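Local coordinates for protein pleckstrin homology domain-containing family A member 8 (Homo sapiens, PDB 5KDI) that probably transfers simple glycosphingolipids between membranes, holding the lipid in a pocket of its all-helical GLTP fold, at residues A[14-19]-A[189-194]; A[20-25]-A[194-199]; A[75-80]-A[91-96]. The protein carries 2 engineered substitutions. All blocks are in the same frame, centred on the assembly; numbering follows the deposited sequence. Where two conformers were deposited one is given.

Contact 1: A[14-19]-A[189-194]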
loop_
_atom_site.group_PDB
_atom_site.type_symbol
_atom_site.label_atom_id
_atom_site.label_comp_id
_atom_site.label_asym_id
_atom_site.label_seq_id
_atom_site.Cartn_x
_atom_site.Cartn_y
_atom_site.Cartn_z
ATOM N N ILE A 14 -4.234 7.489 11.189
ATOM C CA ILE A 14 -5.568 6.987 11.040
ATOM C C ILE A 14 -6.031 6.350 12.358
ATOM O O ILE A 14 -5.432 5.357 12.848
ATOM C CB ILE A 14 -5.675 5.953 9.906
ATOM C CG1 ILE A 14 -5.130 6.477 8.581
ATOM C CG2 ILE A 14 -7.103 5.483 9.788
ATOM C CD1 ILE A 14 -5.214 5.476 7.459
ATOM N N GLU A 15 -7.065 6.927 12.931
ATOM C CA GLU A 15 -7.594 6.345 14.150
ATOM C C GLU A 15 -8.803 5.509 13.814
ATOM O O GLU A 15 -9.626 5.887 12.988
ATOM C CB GLU A 15 -7.868 7.407 15.232
ATOM C CG GLU A 15 -6.585 7.949 15.944
ATOM C CD GLU A 15 -5.756 6.925 16.764
ATOM O OE1 GLU A 15 -6.324 6.076 17.524
ATOM O OE2 GLU A 15 -4.496 6.997 16.674
ATOM N N LEU A 16 -8.856 4.343 14.450
ATOM C CA LEU A 16 -9.885 3.422 14.231
ATOM C C LEU A 16 -11.198 3.832 14.899
ATOM O O LEU A 16 -11.222 4.440 15.971
ATOM C CB LEU A 16 -9.492 2.011 14.685
ATOM C CG LEU A 16 -8.239 1.424 14.023
ATOM C CD1 LEU A 16 -7.986 0.012 14.608
ATOM C CD2 LEU A 16 -8.374 1.397 12.503
ATOM N N LEU A 17 -12.272 3.452 14.231
ATOM C CA LEU A 17 -13.654 3.687 14.727
ATOM C C LEU A 17 -14.126 2.471 15.561
ATOM O O LEU A 17 -13.332 1.552 15.847
ATOM C CB LEU A 17 -14.577 4.074 13.522
ATOM C CG LEU A 17 -14.120 5.297 12.711
ATOM C CD1 LEU A 17 -15.023 5.491 11.517
ATOM C CD2 LEU A 17 -14.111 6.598 13.565
ATOM N N GLU A 18 -15.385 2.505 16.011
ATOM C CA GLU A 18 -16.014 1.388 16.721
ATOM C C GLU A 18 -15.728 0.059 15.974
ATOM O O GLU A 18 -15.683 -0.004 14.763
ATOM C CB GLU A 18 -17.542 1.663 16.843
ATOM C CG GLU A 18 -18.423 0.541 17.361
ATOM C CD GLU A 18 -19.888 0.988 17.515
ATOM O OE1 GLU A 18 -20.200 2.137 17.155
ATOM O OE2 GLU A 18 -20.743 0.205 17.994
ATOM N N ASP A 19 -15.514 -1.000 16.751
ATOM C CA ASP A 19 -15.258 -2.317 16.266
ATOM C C ASP A 19 -14.059 -2.399 15.273
ATOM O O ASP A 19 -14.145 -3.073 14.255
ATOM C CB ASP A 19 -16.523 -2.880 15.589
ATOM C CG ASP A 19 -17.677 -3.115 16.557
ATOM O OD1 ASP A 19 -17.438 -3.347 17.764
ATOM O OD2 ASP A 19 -18.845 -3.100 16.096
ATOM N N MET A 189 0.399 0.349 9.707
ATOM C CA MET A 189 -0.018 -0.388 8.523
ATOM C C MET A 189 -0.276 -1.861 8.855
ATOM O O MET A 189 -1.301 -2.459 8.473
ATOM C CB MET A 189 0.965 -0.245 7.358
ATOM C CG MET A 189 0.292 -0.589 6.060
ATOM S SD MET A 189 1.504 -1.064 4.807
ATOM C CE MET A 189 2.720 0.208 4.962
ATOM N N GLU A 190 0.665 -2.460 9.598
ATOM C CA GLU A 190 0.540 -3.890 10.004
ATOM C C GLU A 190 -0.797 -4.097 10.731
ATOM O O GLU A 190 -1.464 -5.120 10.534
ATOM C CB GLU A 190 1.704 -4.285 10.891
ATOM C CG GLU A 190 1.841 -5.737 11.320
ATOM C CD GLU A 190 3.076 -6.038 12.231
ATOM O OE1 GLU A 190 3.801 -5.106 12.663
ATOM O OE2 GLU A 190 3.331 -7.229 12.550
ATOM N N LYS A 191 -1.121 -3.194 11.666
ATOM C CA LYS A 191 -2.335 -3.341 12.444
ATOM C C LYS A 191 -3.582 -3.379 11.525
ATOM O O LYS A 191 -4.475 -4.225 11.681
ATOM C CB LYS A 191 -2.467 -2.213 13.476
ATOM C CG LYS A 191 -3.746 -2.242 14.263
ATOM C CD LYS A 191 -3.778 -1.078 15.246
ATOM C CE LYS A 191 -4.964 -1.196 16.183
ATOM N NZ LYS A 191 -4.732 -2.062 17.379
ATOM N N GLN A 192 -3.627 -2.435 10.598
ATOM C CA GLN A 192 -4.741 -2.358 9.669
ATOM C C GLN A 192 -4.787 -3.554 8.731
ATOM O O GLN A 192 -5.876 -4.120 8.486
ATOM C CB GLN A 192 -4.711 -1.039 8.922
ATOM C CG GLN A 192 -4.904 0.149 9.867
ATOM C CD GLN A 192 -4.600 1.477 9.270
ATOM O OE1 GLN A 192 -4.841 1.680 8.051
ATOM N NE2 GLN A 192 -4.094 2.441 10.125
ATOM N N LEU A 193 -3.623 -3.969 8.259
ATOM C CA LEU A 193 -3.601 -5.147 7.344
ATOM C C LEU A 193 -4.070 -6.426 8.093
ATOM O O LEU A 193 -4.696 -7.281 7.503
ATOM C CB LEU A 193 -2.249 -5.361 6.759
ATOM C CG LEU A 193 -1.830 -4.303 5.795
ATOM C CD1 LEU A 193 -0.335 -4.464 5.367
ATOM C CD2 LEU A 193 -2.692 -4.299 4.554
ATOM N N ALA A 194 -3.711 -6.552 9.384
ATOM C CA ALA A 194 -4.121 -7.721 10.188
ATOM C C ALA A 194 -5.648 -7.769 10.342
ATOM O O ALA A 194 -6.252 -8.823 10.256
ATOM C CB ALA A 194 -3.398 -7.753 11.535
#
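Residues 14-19, an irregular run, pass helical residues 189-194 at a distance: the closest CA atoms, those of Leu-16 and Gln-192, are 9.0 Å apart. Side chains alone bridge this gap, and no hydrogen bond links the two segments. Ile-14 meets the amide end of Gln-192, whose chain is extended beyond CG (chi2 168°). The amide lies against one flank of the isoleucine, with CB 3.9 Å from Gln-192 NE2 and the tip carbon CD1 3.9 Å from Gln-192 OE1. NE2 gives a weak hydrogen bond to the carbonyl of Phe-11, whereas OE1 is buried here without a polar partner in the model.

In this GLTP fold, helix 172-202 thus receives the N-terminal segment that leads into helix 24-32. Ile-14 also packs on Ala-26 and Ser-30 of that shorter helix, and Gln-192 on Phe-27. Nearer the solvent, Leu-16 CD1 lies 3.6 Å from CE of Lys-191 in one of the lysine's two conformers. There the lysine leaves its helix with CG anti to the backbone N (chi1 176°) and runs straight as far as CE, which brings that carbon to the leucine; CE, the methylene bonded to the ammonium, makes the apolar touch.

Contact 2: A[20-25]-A[194-199]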
loop_
_atom_site.group_PDB
_atom_site.type_symbol
_atom_site.label_atom_id
_atom_site.label_comp_id
_atom_site.label_asym_id
_atom_site.label_seq_id
_atom_site.Cartn_x
_atom_site.Cartn_y
_atom_site.Cartn_z
ATOM N N SER A 20 -12.967 -1.696 15.590
ATOM C CA SER A 20 -11.725 -1.629 14.794
ATOM C C SER A 20 -11.977 -1.147 13.374
ATOM O O SER A 20 -11.261 -1.504 12.435
ATOM C CB SER A 20 -11.051 -3.022 14.750
ATOM O OG SER A 20 -10.724 -3.462 16.050
ATOM N N GLY A 21 -13.019 -0.332 13.184
ATOM C CA GLY A 21 -13.355 0.143 11.854
ATOM C C GLY A 21 -12.294 1.034 11.247
ATOM O O GLY A 21 -11.889 2.005 11.876
ATOM N N ILE A 22 -11.870 0.727 10.010
ATOM C CA ILE A 22 -10.828 1.510 9.338
ATOM C C ILE A 22 -11.564 2.534 8.479
ATOM O O ILE A 22 -12.243 2.193 7.515
ATOM C CB ILE A 22 -9.923 0.612 8.445
ATOM C CG1 ILE A 22 -9.284 -0.537 9.306
ATOM C CG2 ILE A 22 -8.954 1.469 7.632
ATOM C CD1 ILE A 22 -8.655 -1.698 8.512
ATOM N N PRO A 23 -11.383 3.830 8.817
ATOM C CA PRO A 23 -12.069 4.895 8.051
ATOM C C PRO A 23 -11.698 4.818 6.553
ATOM O O PRO A 23 -10.488 4.829 6.190
ATOM C CB PRO A 23 -11.530 6.183 8.693
ATOM C CG PRO A 23 -11.095 5.789 10.037
ATOM C CD PRO A 23 -10.574 4.394 9.918
ATOM N N THR A 24 -12.714 4.885 5.694
ATOM C CA THR A 24 -12.485 4.665 4.260
ATOM C C THR A 24 -11.619 5.739 3.599
ATOM O O THR A 24 -10.659 5.392 2.944
ATOM C CB THR A 24 -13.840 4.628 3.552
ATOM O OG1 THR A 24 -14.636 3.590 4.190
ATOM C CG2 THR A 24 -13.706 4.360 2.031
ATOM N N GLU A 25 -11.984 7.031 3.738
ATOM C CA GLU A 25 -11.245 8.086 3.013
ATOM C C GLU A 25 -9.804 8.151 3.440
ATOM O O GLU A 25 -8.904 8.269 2.610
ATOM C CB GLU A 25 -11.877 9.481 3.097
ATOM C CG GLU A 25 -13.335 9.611 2.699
ATOM C CD GLU A 25 -13.800 11.118 2.642
ATOM O OE1 GLU A 25 -12.943 12.063 2.722
ATOM O OE2 GLU A 25 -15.046 11.358 2.572
ATOM N N ALA A 194 -3.711 -6.552 9.384
ATOM C CA ALA A 194 -4.121 -7.721 10.188
ATOM C C ALA A 194 -5.648 -7.769 10.342
ATOM O O ALA A 194 -6.252 -8.823 10.256
ATOM C CB ALA A 194 -3.398 -7.753 11.535
ATOM N N ILE A 195 -6.232 -6.584 10.588
ATOM C CA ILE A 195 -7.685 -6.444 10.672
ATOM C C ILE A 195 -8.291 -6.927 9.376
ATOM O O ILE A 195 -9.289 -7.681 9.359
ATOM C CB ILE A 195 -8.097 -4.997 11.070
ATOM C CG1 ILE A 195 -7.631 -4.687 12.474
ATOM C CG2 ILE A 195 -9.604 -4.745 10.835
ATOM C CD1 ILE A 195 -7.662 -3.213 12.886
ATOM N N LEU A 196 -7.778 -6.444 8.264
ATOM C CA LEU A 196 -8.308 -6.799 6.946
ATOM C C LEU A 196 -8.135 -8.300 6.639
ATOM O O LEU A 196 -9.033 -8.954 6.094
ATOM C CB LEU A 196 -7.746 -5.895 5.829
ATOM C CG LEU A 196 -8.212 -4.453 5.874
ATOM C CD1 LEU A 196 -7.451 -3.671 4.861
ATOM C CD2 LEU A 196 -9.742 -4.307 5.707
ATOM N N ASP A 197 -6.959 -8.809 6.982
ATOM C CA ASP A 197 -6.697 -10.226 6.767
ATOM C C ASP A 197 -7.717 -11.082 7.513
ATOM O O ASP A 197 -8.263 -12.033 6.950
ATOM C CB ASP A 197 -5.288 -10.597 7.169
ATOM C CG ASP A 197 -4.212 -10.126 6.225
ATOM O OD1 ASP A 197 -4.489 -9.686 5.090
ATOM O OD2 ASP A 197 -3.017 -10.194 6.623
ATOM N N THR A 198 -7.992 -10.732 8.767
ATOM C CA THR A 198 -8.991 -11.471 9.583
ATOM C C THR A 198 -10.394 -11.381 8.920
ATOM O O THR A 198 -11.094 -12.374 8.798
ATOM C CB THR A 198 -8.957 -10.961 11.017
ATOM O OG1 THR A 198 -7.671 -11.216 11.550
ATOM C CG2 THR A 198 -10.046 -11.640 11.853
ATOM N N LEU A 199 -10.792 -10.182 8.488
ATOM C CA LEU A 199 -12.065 -9.966 7.857
ATOM C C LEU A 199 -12.180 -10.900 6.635
ATOM O O LEU A 199 -13.194 -11.576 6.447
ATOM C CB LEU A 199 -12.213 -8.514 7.469
ATOM C CG LEU A 199 -13.479 -8.154 6.686
ATOM C CD1 LEU A 199 -14.674 -8.034 7.617
ATOM C CD2 LEU A 199 -13.245 -6.802 5.938
#
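Ile-22 sets a single methyl, CD1, against two consecutive residues of a helix, touching Ile-195 and Leu-196 together, while the backbone that carries it has just passed through a G1 beta bulge in which Ser-20 and Gly-21 both face Leu-17. The methyl stands 3.9 Å from CG2 of Ile-195 and 3.8 Å from CG of Leu-196, with the leucine's CD2 also close by. Ile-22 and Ile-195 run past one another in opposing directions, and the end of Ile-22 meets the CG2 branch of Ile-195. On Ile-22, CG1 lies anti to the carbonyl carbon (chi1 -57°) and the chain is then extended, which carries CD1 forward to the helix. The bond from CA to CB of Leu-196 does not aim at the loop, yet its branch carbon closes one side of the methyl's seat.

The two branches of Ile-195 divide the work: CG2 takes Ile-22, and CD1 rests 3.9 Å from CB of Ser-20. Both branches also come within about 4 Å of the Ser-20 carbonyl oxygen, a polar atom that accepts a hydrogen bond from Gln-75 NE2. The same glutamine receives the N-H of Ile-22 on its OE1, and the two bonds fix the loop against the start of helix 74-83.

Pro-23 is the N-cap residue of helix 24-32, whose Phe-27 packs on Ile-22 and Leu-196 alike. Leu-196 reaches on to Leu-97 and Lys-101, and the contact therefore lies where helix 172-202 passes among helices 24-32, 74-83 and 93-115.

Contact 3: A[75-80]-A[91-96]. With 6S8 ((~{Z})-~{N}-[(~{E},2~{S},3~{R})-1-[(2~{R},3~{R},4~{S},5~{R},6~{R})-6-(hydroxymethyl)-3,4,5-tris(oxidanyl)oxan-2-yl]oxy-3-oxidanyl-octadec-4-en-2-yl]octadec-9-enamide), chain C.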
loop_
_atom_site.group_PDB
_atom_site.type_symbol
_atom_site.label_atom_id
_atom_site.label_comp_id
_atom_site.label_asym_id
_atom_site.label_seq_id
_atom_site.Cartn_x
_atom_site.Cartn_y
_atom_site.Cartn_z
ATOM N N GLN A 75 -14.703 -2.082 6.398
ATOM C CA GLN A 75 -15.481 -3.239 6.778
ATOM C C GLN A 75 -16.966 -3.126 6.400
ATOM O O GLN A 75 -17.596 -4.063 5.934
ATOM C CB GLN A 75 -15.337 -3.596 8.241
ATOM C CG GLN A 75 -13.918 -3.952 8.683
ATOM C CD GLN A 75 -13.119 -2.781 9.292
ATOM O OE1 GLN A 75 -13.178 -1.628 8.798
ATOM N NE2 GLN A 75 -12.407 -3.088 10.383
ATOM N N LYS A 76 -17.525 -1.905 6.561
ATOM C CA LYS A 76 -18.899 -1.648 6.170
ATOM C C LYS A 76 -19.112 -1.849 4.688
ATOM O O LYS A 76 -20.142 -2.401 4.272
ATOM C CB LYS A 76 -19.348 -0.281 6.641
ATOM C CG LYS A 76 -19.562 -0.208 8.162
ATOM C CD LYS A 76 -19.881 1.227 8.586
ATOM C CE LYS A 76 -20.150 1.386 10.055
ATOM N NZ LYS A 76 -21.445 0.786 10.464
ATOM N N ILE A 77 -18.136 -1.450 3.873
ATOM C CA ILE A 77 -18.236 -1.681 2.442
ATOM C C ILE A 77 -18.189 -3.188 2.121
ATOM O O ILE A 77 -19.056 -3.687 1.392
ATOM C CB ILE A 77 -17.122 -0.936 1.665
ATOM C CG1 ILE A 77 -17.280 0.606 1.841
ATOM C CG2 ILE A 77 -17.146 -1.357 0.179
ATOM C CD1 ILE A 77 -16.176 1.503 1.349
ATOM N N VAL A 78 -17.193 -3.882 2.643
ATOM C CA VAL A 78 -17.008 -5.299 2.345
ATOM C C VAL A 78 -18.211 -6.099 2.833
ATOM O O VAL A 78 -18.769 -6.945 2.077
ATOM C CB VAL A 78 -15.702 -5.826 2.927
ATOM C CG1 VAL A 78 -15.626 -7.360 2.776
ATOM C CG2 VAL A 78 -14.519 -5.169 2.224
ATOM N N LEU A 79 -18.626 -5.814 4.058
ATOM C CA LEU A 79 -19.742 -6.578 4.643
ATOM C C LEU A 79 -21.028 -6.319 3.863
ATOM O O LEU A 79 -21.882 -7.226 3.703
ATOM C CB LEU A 79 -19.904 -6.228 6.111
ATOM C CG LEU A 79 -18.784 -6.819 7.001
ATOM C CD1 LEU A 79 -18.933 -6.359 8.464
ATOM C CD2 LEU A 79 -18.580 -8.316 6.832
ATOM N N HIS A 80 -21.220 -5.098 3.358
ATOM C CA HIS A 80 -22.397 -4.849 2.488
ATOM C C HIS A 80 -22.350 -5.658 1.229
ATOM O O HIS A 80 -23.398 -6.196 0.784
ATOM C CB HIS A 80 -22.546 -3.391 2.176
ATOM C CG HIS A 80 -23.617 -3.120 1.166
ATOM N ND1 HIS A 80 -24.960 -3.130 1.499
ATOM C CD2 HIS A 80 -23.545 -2.886 -0.217
ATOM C CE1 HIS A 80 -25.680 -2.909 0.365
ATOM N NE2 HIS A 80 -24.807 -2.725 -0.663
ATOM N N ASN A 91 -15.382 -5.563 -10.757
ATOM C CA ASN A 91 -15.117 -4.206 -10.278
ATOM C C ASN A 91 -15.528 -4.040 -8.811
ATOM O O ASN A 91 -15.558 -2.927 -8.349
ATOM C CB ASN A 91 -15.889 -3.125 -11.079
ATOM C CG ASN A 91 -15.548 -3.110 -12.539
ATOM O OD1 ASN A 91 -14.427 -3.465 -12.902
ATOM N ND2 ASN A 91 -16.545 -2.694 -13.427
ATOM N N SER A 92 -15.805 -5.118 -8.083
ATOM C CA SER A 92 -16.194 -4.965 -6.659
ATOM C C SER A 92 -15.120 -4.257 -5.795
ATOM O O SER A 92 -13.918 -4.362 -6.068
ATOM C CB SER A 92 -16.560 -6.280 -6.013
ATOM O OG SER A 92 -15.443 -7.041 -5.765
ATOM N N ALA A 93 -15.593 -3.572 -4.761
ATOM C CA ALA A 93 -14.709 -3.028 -3.766
ATOM C C ALA A 93 -13.968 -4.112 -3.003
ATOM O O ALA A 93 -12.775 -3.925 -2.630
ATOM C CB ALA A 93 -15.485 -2.117 -2.816
ATOM N N THR A 94 -14.624 -5.268 -2.800
ATOM C CA THR A 94 -13.999 -6.367 -2.086
ATOM C C THR A 94 -12.739 -6.887 -2.854
ATOM O O THR A 94 -11.692 -7.064 -2.266
ATOM C CB THR A 94 -14.971 -7.487 -1.793
ATOM O OG1 THR A 94 -15.988 -7.004 -0.923
ATOM C CG2 THR A 94 -14.289 -8.684 -1.162
ATOM N N GLU A 95 -12.866 -7.026 -4.170
ATOM C CA GLU A 95 -11.763 -7.435 -5.000
ATOM C C GLU A 95 -10.674 -6.354 -5.050
ATOM O O GLU A 95 -9.478 -6.656 -4.943
ATOM C CB GLU A 95 -12.217 -7.716 -6.384
ATOM C CG GLU A 95 -11.115 -8.174 -7.367
ATOM C CD GLU A 95 -11.584 -8.333 -8.788
ATOM O OE1 GLU A 95 -12.624 -7.698 -9.169
ATOM O OE2 GLU A 95 -10.926 -9.115 -9.500
ATOM N N ALA A 96 -11.101 -5.095 -5.164
ATOM C CA ALA A 96 -10.133 -3.963 -5.218
ATOM C C ALA A 96 -9.327 -3.942 -3.928
ATOM O O ALA A 96 -8.079 -3.816 -3.948
ATOM C CB ALA A 96 -10.814 -2.627 -5.469
HETATM C C1 6S8 C . -3.398 -7.785 -10.447
HETATM C C2 6S8 C . -1.951 -7.373 -10.299
HETATM N N2 6S8 C . -1.847 -6.419 -9.205
HETATM C C3 6S8 C . -1.456 -6.722 -11.623
HETATM O O3 6S8 C . -1.660 -7.697 -12.668
HETATM C C4 6S8 C . -0.024 -6.353 -11.501
HETATM C C5 6S8 C . 0.371 -5.084 -11.629
HETATM C C6 6S8 C . 1.787 -4.586 -11.546
HETATM C C7 6S8 C . 2.868 -5.575 -11.191
HETATM C C8 6S8 C . 4.123 -4.920 -11.698
HETATM C C9 6S8 C . 5.239 -5.378 -10.833
HETATM C C10 6S8 C . 5.211 -4.596 -9.547
HETATM C C11 6S8 C . 6.482 -3.737 -9.404
HETATM C C12 6S8 C . 6.739 -3.491 -7.928
HETATM C C13 6S8 C . 6.960 -2.041 -7.524
HETATM C C14 6S8 C . 8.331 -1.469 -7.843
HETATM C C15 6S8 C . 8.778 -0.450 -6.784
HETATM C C16 6S8 C . 9.313 0.889 -7.261
HETATM C C17 6S8 C . 10.704 1.348 -6.796
HETATM C C18 6S8 C . 10.865 1.652 -5.314
HETATM C C1A 6S8 C . -5.581 -6.799 -10.220
HETATM O O1A 6S8 C . -4.258 -6.674 -10.695
HETATM C C2A 6S8 C . -6.176 -5.434 -10.015
HETATM O O2A 6S8 C . -5.396 -4.748 -9.017
HETATM C C3A 6S8 C . -7.666 -5.507 -9.687
HETATM O O3A 6S8 C . -8.202 -4.204 -9.659
HETATM C C4A 6S8 C . -8.368 -6.372 -10.716
HETATM O O4A 6S8 C . -8.514 -5.681 -11.954
HETATM O O5A 6S8 C . -7.500 -9.726 -12.176
HETATM C C5M 6S8 C . -7.658 -7.705 -10.855
HETATM C C6A 6S8 C . -8.317 -8.568 -11.899
HETATM O O6A 6S8 C . -6.298 -7.471 -11.233
HETATM C CAA 6S8 C . -1.039 -6.591 -8.170
HETATM O OAA 6S8 C . -0.369 -7.598 -7.959
HETATM C CAB 6S8 C . -1.048 -5.451 -7.196
HETATM C CAC 6S8 C . 0.065 -4.594 -7.867
HETATM C CAD 6S8 C . 1.081 -4.253 -6.865
HETATM C CAE 6S8 C . 1.060 -2.755 -6.755
HETATM C CAF 6S8 C . 2.112 -2.418 -5.709
HETATM C CAG 6S8 C . 1.550 -1.424 -4.676
HETATM C CAH 6S8 C . 2.612 -0.396 -4.268
HETATM C CAI 6S8 C . 3.660 -1.135 -3.488
HETATM C CAJ 6S8 C . 4.970 -0.889 -3.580
HETATM C CAK 6S8 C . 5.589 0.172 -4.433
HETATM C CAL 6S8 C . 6.926 0.358 -3.706
HETATM C CAM 6S8 C . 7.602 1.689 -3.963
HETATM C CAN 6S8 C . 6.710 2.820 -3.546
HETATM C CAO 6S8 C . 7.550 4.008 -3.139
HETATM C CAP 6S8 C . 7.829 4.042 -1.661
HETATM C CAQ 6S8 C . 7.502 5.375 -1.069
HETATM C CAR 6S8 C . 6.986 5.132 0.292
#
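Helical residues 75-80 come close to the first turn of helix 93-115, with the CA atoms of Val-78 and Thr-94 5.5 Å apart, and a short-branched set, Ile-77 and Val-78 against Ala-93 and Thr-94, makes the interface. Ile-77 sets its CG2 methyl 3.5 Å from CB of Ala-93, a methyl-to-methyl touch. That branch lies anti to the backbone N while CG1 is anti to the carbonyl carbon (chi1 -64°), so the shorter arm of the isoleucine faces the alanine. Beside it, Val-78 and Thr-94 meet at nearly a right angle. Here Thr-94 OG1 rests against the valine, 3.7 Å from its CG1 and 3.8 Å from its CA, without a hydrogen bond between the two residues.

The hydroxyl has its polar partner elsewhere, in OE1 of Glu-81, whose OE2 takes the N-H of Ala-93. One carboxylate thus binds both the side chain and the backbone at the start of the helix. Ser-92 is the N-cap: its OG accepts from the N-H of Glu-95 at 3.0 Å, with a fairly straight N-H...O angle of 161°, and is also hydrogen-bonded to the carbonyl of Ala-87.

Glu-95 belongs to the glycolipid pocket. Its chain is extended and leaves the helix with CG anti to the backbone N (chi1 -180°), which brings OE2 to 3.6 Å from C6A of the ligand's sugar. Asp-52, Asn-56, Lys-59 and His-137 supply hydrogen bonds to the lipid. The chemistry is therefore divided along one turn: Ala-93 and Thr-94 pack on helix 74-83, Glu-81 and Ser-92 take two of the N-H groups at the helix start, and Glu-95 borders the sugar. The carboxylate of Glu-81 would also be expected to interact favourably with the positive end of the helix dipole.

Contacts 1 and 2 adjoin, their centres about 5 Å apart, and share Ala-194 on helix 172-202; the segments pair in the same order along it, 14-19 with 189-194 and 20-25 with 194-199. Leu-16 CD1 and Ile-195 CD1, 3.7 Å apart, join the two. Contact 3 lies about 11 Å from contact 2 and about 16 Å from contact 1, centre to centre. It pairs helices 74-83 and 93-115, both of which fall in sequence between the partners of the other two contacts. Gln-75 connects it to contact 2 through the 20-22 backbone. Together they tie the N-terminal segment and the long C-terminal helix to helix 74-83 and to helix 93-115, whose Glu-95 borders the sugar.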